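Local coordinates for GXWXG domain-containing protein (PDB 4MVE) that is of unknown function but pairs a GXWXG region with a DUF4334 region in one largely antiparallel beta fold, at residues L28-M40 against H121-A133. Numbering follows the deposited sequence.
Sequences LYDRLAPVPVDFM and HFRRVNDDMVVGA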
# COMPACT_ATOMS: atom_id res chain seq x y z
N LEU A 28 9.54 10.57 -6.16
CA LEU A 28 9.74 10.62 -4.72
C LEU A 28 9.96 9.20 -4.13
O LEU A 28 10.87 9.01 -3.31
CB LEU A 28 8.58 11.36 -4.04
CG LEU A 28 8.51 12.90 -4.34
CD1 LEU A 28 7.15 13.48 -3.95
CD2 LEU A 28 9.60 13.66 -3.59
N TYR A 29 9.20 8.21 -4.61
CA TYR A 29 9.31 6.83 -4.18
C TYR A 29 10.72 6.26 -4.42
O TYR A 29 11.27 5.61 -3.52
CB TYR A 29 8.27 6.00 -4.92
CG TYR A 29 8.25 4.52 -4.57
CD1 TYR A 29 8.98 3.60 -5.31
CD2 TYR A 29 7.42 4.04 -3.56
CE1 TYR A 29 8.94 2.23 -5.01
CE2 TYR A 29 7.32 2.67 -3.29
CZ TYR A 29 8.11 1.78 -4.00
OH TYR A 29 8.03 0.44 -3.73
N ASP A 30 11.29 6.50 -5.61
CA ASP A 30 12.61 5.98 -5.99
C ASP A 30 13.74 6.47 -5.06
O ASP A 30 14.80 5.87 -5.04
CB ASP A 30 12.94 6.32 -7.45
CG ASP A 30 12.11 5.54 -8.47
OD1 ASP A 30 11.50 4.51 -8.09
OD2 ASP A 30 12.10 5.95 -9.65
N ARG A 31 13.50 7.52 -4.25
CA ARG A 31 14.48 8.08 -3.32
C ARG A 31 14.26 7.53 -1.89
O ARG A 31 15.03 7.84 -0.99
CB ARG A 31 14.39 9.62 -3.35
CG ARG A 31 15.11 10.20 -4.56
CD ARG A 31 14.55 11.51 -5.07
NE ARG A 31 14.69 12.59 -4.09
CZ ARG A 31 13.95 13.69 -4.09
NH1 ARG A 31 14.12 14.61 -3.15
NH2 ARG A 31 13.04 13.89 -5.04
N LEU A 32 13.24 6.68 -1.71
CA LEU A 32 12.92 6.12 -0.41
C LEU A 32 13.70 4.87 -0.09
O LEU A 32 14.14 4.13 -0.98
CB LEU A 32 11.41 5.84 -0.26
CG LEU A 32 10.44 7.04 -0.41
CD1 LEU A 32 9.01 6.56 -0.31
CD2 LEU A 32 10.71 8.15 0.63
N ALA A 33 13.86 4.65 1.21
CA ALA A 33 14.58 3.52 1.77
C ALA A 33 13.69 2.27 1.82
O ALA A 33 12.50 2.36 2.11
CB ALA A 33 15.07 3.87 3.18
N PRO A 34 14.28 1.06 1.59
CA PRO A 34 13.50 -0.18 1.76
C PRO A 34 13.19 -0.44 3.24
O PRO A 34 13.83 0.15 4.13
CB PRO A 34 14.41 -1.27 1.19
CG PRO A 34 15.78 -0.71 1.21
CD PRO A 34 15.70 0.79 1.27
N VAL A 35 12.22 -1.33 3.51
CA VAL A 35 11.82 -1.69 4.87
C VAL A 35 11.92 -3.20 5.04
O VAL A 35 11.60 -3.91 4.09
CB VAL A 35 10.40 -1.18 5.29
CG1 VAL A 35 10.36 0.34 5.37
CG2 VAL A 35 9.27 -1.70 4.40
N PRO A 36 12.29 -3.71 6.24
CA PRO A 36 12.26 -5.17 6.43
C PRO A 36 10.81 -5.65 6.60
O PRO A 36 9.92 -4.83 6.88
CB PRO A 36 13.09 -5.37 7.71
CG PRO A 36 12.97 -4.12 8.46
CD PRO A 36 12.70 -3.01 7.48
N VAL A 37 10.57 -6.98 6.42
CA VAL A 37 9.26 -7.63 6.50
C VAL A 37 8.55 -7.35 7.87
O VAL A 37 7.37 -6.97 7.84
CB VAL A 37 9.40 -9.15 6.20
CG1 VAL A 37 8.20 -9.97 6.68
CG2 VAL A 37 9.63 -9.38 4.70
N ASP A 38 9.26 -7.50 9.03
CA ASP A 38 8.62 -7.33 10.35
C ASP A 38 8.16 -5.87 10.64
O ASP A 38 7.20 -5.68 11.38
CB ASP A 38 9.47 -7.91 11.48
CG ASP A 38 9.46 -9.45 11.55
OD1 ASP A 38 8.90 -10.10 10.61
OD2 ASP A 38 10.05 -10.00 12.50
N PHE A 39 8.72 -4.88 9.92
CA PHE A 39 8.33 -3.46 10.05
C PHE A 39 6.85 -3.27 9.65
O PHE A 39 6.20 -2.35 10.14
CB PHE A 39 9.23 -2.61 9.13
CG PHE A 39 8.92 -1.12 9.07
CD1 PHE A 39 9.59 -0.23 9.90
CD2 PHE A 39 8.04 -0.61 8.13
CE1 PHE A 39 9.32 1.15 9.83
CE2 PHE A 39 7.78 0.75 8.05
CZ PHE A 39 8.42 1.63 8.90
N MSE A 40 6.35 -4.12 8.74
CA MSE A 40 4.99 -4.04 8.26
C MSE A 40 3.97 -4.65 9.21
O MSE A 40 2.78 -4.42 9.00
CB MSE A 40 4.85 -4.71 6.88
CG MSE A 40 5.70 -4.07 5.78
SE MSE A 40 5.40 -2.16 5.55
CE MSE A 40 3.36 -2.10 5.38
N HIS A 121 5.03 -3.24 -3.37
CA HIS A 121 6.42 -2.97 -2.92
C HIS A 121 6.42 -1.79 -1.97
O HIS A 121 5.96 -0.71 -2.35
CB HIS A 121 7.33 -2.70 -4.13
CG HIS A 121 7.30 -3.79 -5.15
ND1 HIS A 121 8.29 -4.78 -5.20
CD2 HIS A 121 6.43 -4.00 -6.17
CE1 HIS A 121 7.99 -5.54 -6.23
NE2 HIS A 121 6.89 -5.09 -6.87
N PHE A 122 6.82 -2.01 -0.71
CA PHE A 122 6.76 -0.96 0.31
C PHE A 122 8.09 -0.24 0.53
O PHE A 122 9.14 -0.87 0.62
CB PHE A 122 6.30 -1.56 1.64
CG PHE A 122 4.94 -2.18 1.57
CD1 PHE A 122 3.82 -1.42 1.22
CD2 PHE A 122 4.76 -3.54 1.82
CE1 PHE A 122 2.56 -2.01 1.13
CE2 PHE A 122 3.51 -4.12 1.70
CZ PHE A 122 2.41 -3.35 1.38
N ARG A 123 8.03 1.09 0.67
CA ARG A 123 9.20 1.88 1.03
C ARG A 123 8.82 2.76 2.20
O ARG A 123 7.69 3.20 2.29
CB ARG A 123 9.71 2.73 -0.16
CG ARG A 123 10.12 1.96 -1.40
CD ARG A 123 11.53 1.42 -1.44
NE ARG A 123 11.71 0.67 -2.69
CZ ARG A 123 12.18 1.19 -3.83
NH1 ARG A 123 12.58 2.46 -3.87
NH2 ARG A 123 12.26 0.44 -4.92
N ARG A 124 9.77 3.08 3.06
CA ARG A 124 9.56 3.86 4.26
C ARG A 124 9.40 5.36 3.96
O ARG A 124 10.24 5.93 3.28
CB ARG A 124 10.78 3.67 5.23
CG ARG A 124 10.63 4.36 6.59
CD ARG A 124 11.87 4.17 7.46
NE ARG A 124 11.72 4.77 8.79
CZ ARG A 124 12.06 6.02 9.09
NH1 ARG A 124 12.58 6.81 8.16
NH2 ARG A 124 11.88 6.49 10.32
N VAL A 125 8.38 5.98 4.55
CA VAL A 125 8.20 7.44 4.59
C VAL A 125 8.74 7.89 5.98
O VAL A 125 9.64 8.72 6.06
CB VAL A 125 6.77 7.94 4.29
CG1 VAL A 125 6.61 9.44 4.60
CG2 VAL A 125 6.38 7.64 2.86
N ASN A 126 8.25 7.24 7.07
CA ASN A 126 8.72 7.39 8.46
C ASN A 126 8.27 6.11 9.16
O ASN A 126 7.71 5.26 8.49
CB ASN A 126 8.20 8.69 9.14
CG ASN A 126 6.69 8.81 9.11
OD1 ASN A 126 5.97 7.89 9.52
ND2 ASN A 126 6.19 9.92 8.57
N ASP A 127 8.46 5.97 10.49
CA ASP A 127 8.08 4.75 11.23
C ASP A 127 6.60 4.35 11.09
O ASP A 127 6.27 3.17 11.26
CB ASP A 127 8.42 4.93 12.71
CG ASP A 127 9.91 4.97 12.98
OD1 ASP A 127 10.69 4.49 12.12
OD2 ASP A 127 10.31 5.50 14.04
N ASP A 128 5.71 5.34 10.81
CA ASP A 128 4.28 5.09 10.75
C ASP A 128 3.66 5.32 9.38
O ASP A 128 2.43 5.33 9.27
CB ASP A 128 3.59 5.99 11.78
CG ASP A 128 4.02 5.71 13.20
OD1 ASP A 128 4.38 4.53 13.49
OD2 ASP A 128 4.03 6.65 14.01
N MSE A 129 4.50 5.49 8.33
CA MSE A 129 4.03 5.73 6.95
C MSE A 129 4.93 5.05 5.95
O MSE A 129 6.15 5.12 6.07
CB MSE A 129 3.97 7.23 6.61
CG MSE A 129 2.95 8.01 7.39
SE MSE A 129 3.05 9.87 6.84
CE MSE A 129 1.61 10.52 7.92
N VAL A 130 4.32 4.39 4.98
CA VAL A 130 4.99 3.73 3.84
C VAL A 130 4.25 4.10 2.58
O VAL A 130 3.05 4.37 2.64
CB VAL A 130 5.09 2.18 3.94
CG1 VAL A 130 5.83 1.71 5.18
CG2 VAL A 130 3.72 1.49 3.79
N VAL A 131 4.94 4.07 1.42
CA VAL A 131 4.28 4.24 0.13
C VAL A 131 4.26 2.82 -0.44
O VAL A 131 5.26 2.13 -0.31
CB VAL A 131 4.96 5.28 -0.81
CG1 VAL A 131 4.46 5.14 -2.25
CG2 VAL A 131 4.69 6.71 -0.33
N GLY A 132 3.16 2.39 -1.04
CA GLY A 132 3.10 1.06 -1.64
C GLY A 132 3.08 1.24 -3.14
O GLY A 132 2.34 2.10 -3.64
N ALA A 133 3.88 0.42 -3.87
CA ALA A 133 3.96 0.41 -5.32
C ALA A 133 3.31 -0.87 -5.85
O ALA A 133 3.87 -1.96 -5.69
CB ALA A 133 5.42 0.50 -5.77
O HOH W 1 12.72 6.47 3.52
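Y29 of helix 22-29 is the first bump, laying its ring across the hairpin made by strands 118-124 and 129-136. With CG anti to the backbone N (chi1 -179°), the ring reaches in among R123, V131 and A133. R123 CG sits over one face, a CH-pi contact 3.7 Å from the centroid, while V131 CG1 presses the edge at Y29 CD2. R123 bends at chi2 (-86°), which brings its guanidinium back over the same tyrosine, Y29 CE1 lying above the centre of that flat group. At the ring's far end Y29 OH donates 2.7 Å to H121 O, from well above the carbonyl plane; A133 N reaches the same oxygen from the opposite face.

Past the type I turn 29-32, L32 drops into the groove between R123 CB, 3.5 Å from L32 CB, and the V125 and V131 side chains. The chain then runs alongside strand 118-124: R124 N donates to A33 O (3.0 Å). V35 wedges in beside the strand, CG1 against R124 CB at 3.4 Å and CG2 facing F122.

The second bump is the 3-10 turn 38-40. F39 points its rim at V130 CG1, 3.6 Å from CE2, and at N126 O, with V35 CG1 over one face; R149 makes a cation-pi contact with this ring. Selenomethionine M40 sets CE over the centre of the F122 ring, a CH-pi contact 4.0 Å from the centroid, while SE approaches the same ring obliquely, a Met-aromatic contact.

The segment thus packs the GXWXG region onto the DUF4334 hairpin chiefly through apolar surfaces, with few direct polar links. The buried tyrosine hydroxyl gives its proton to a backbone oxygen, and the R123 guanidinium, its plane 34° from that of the ring, has one flat face covered by the tyrosine.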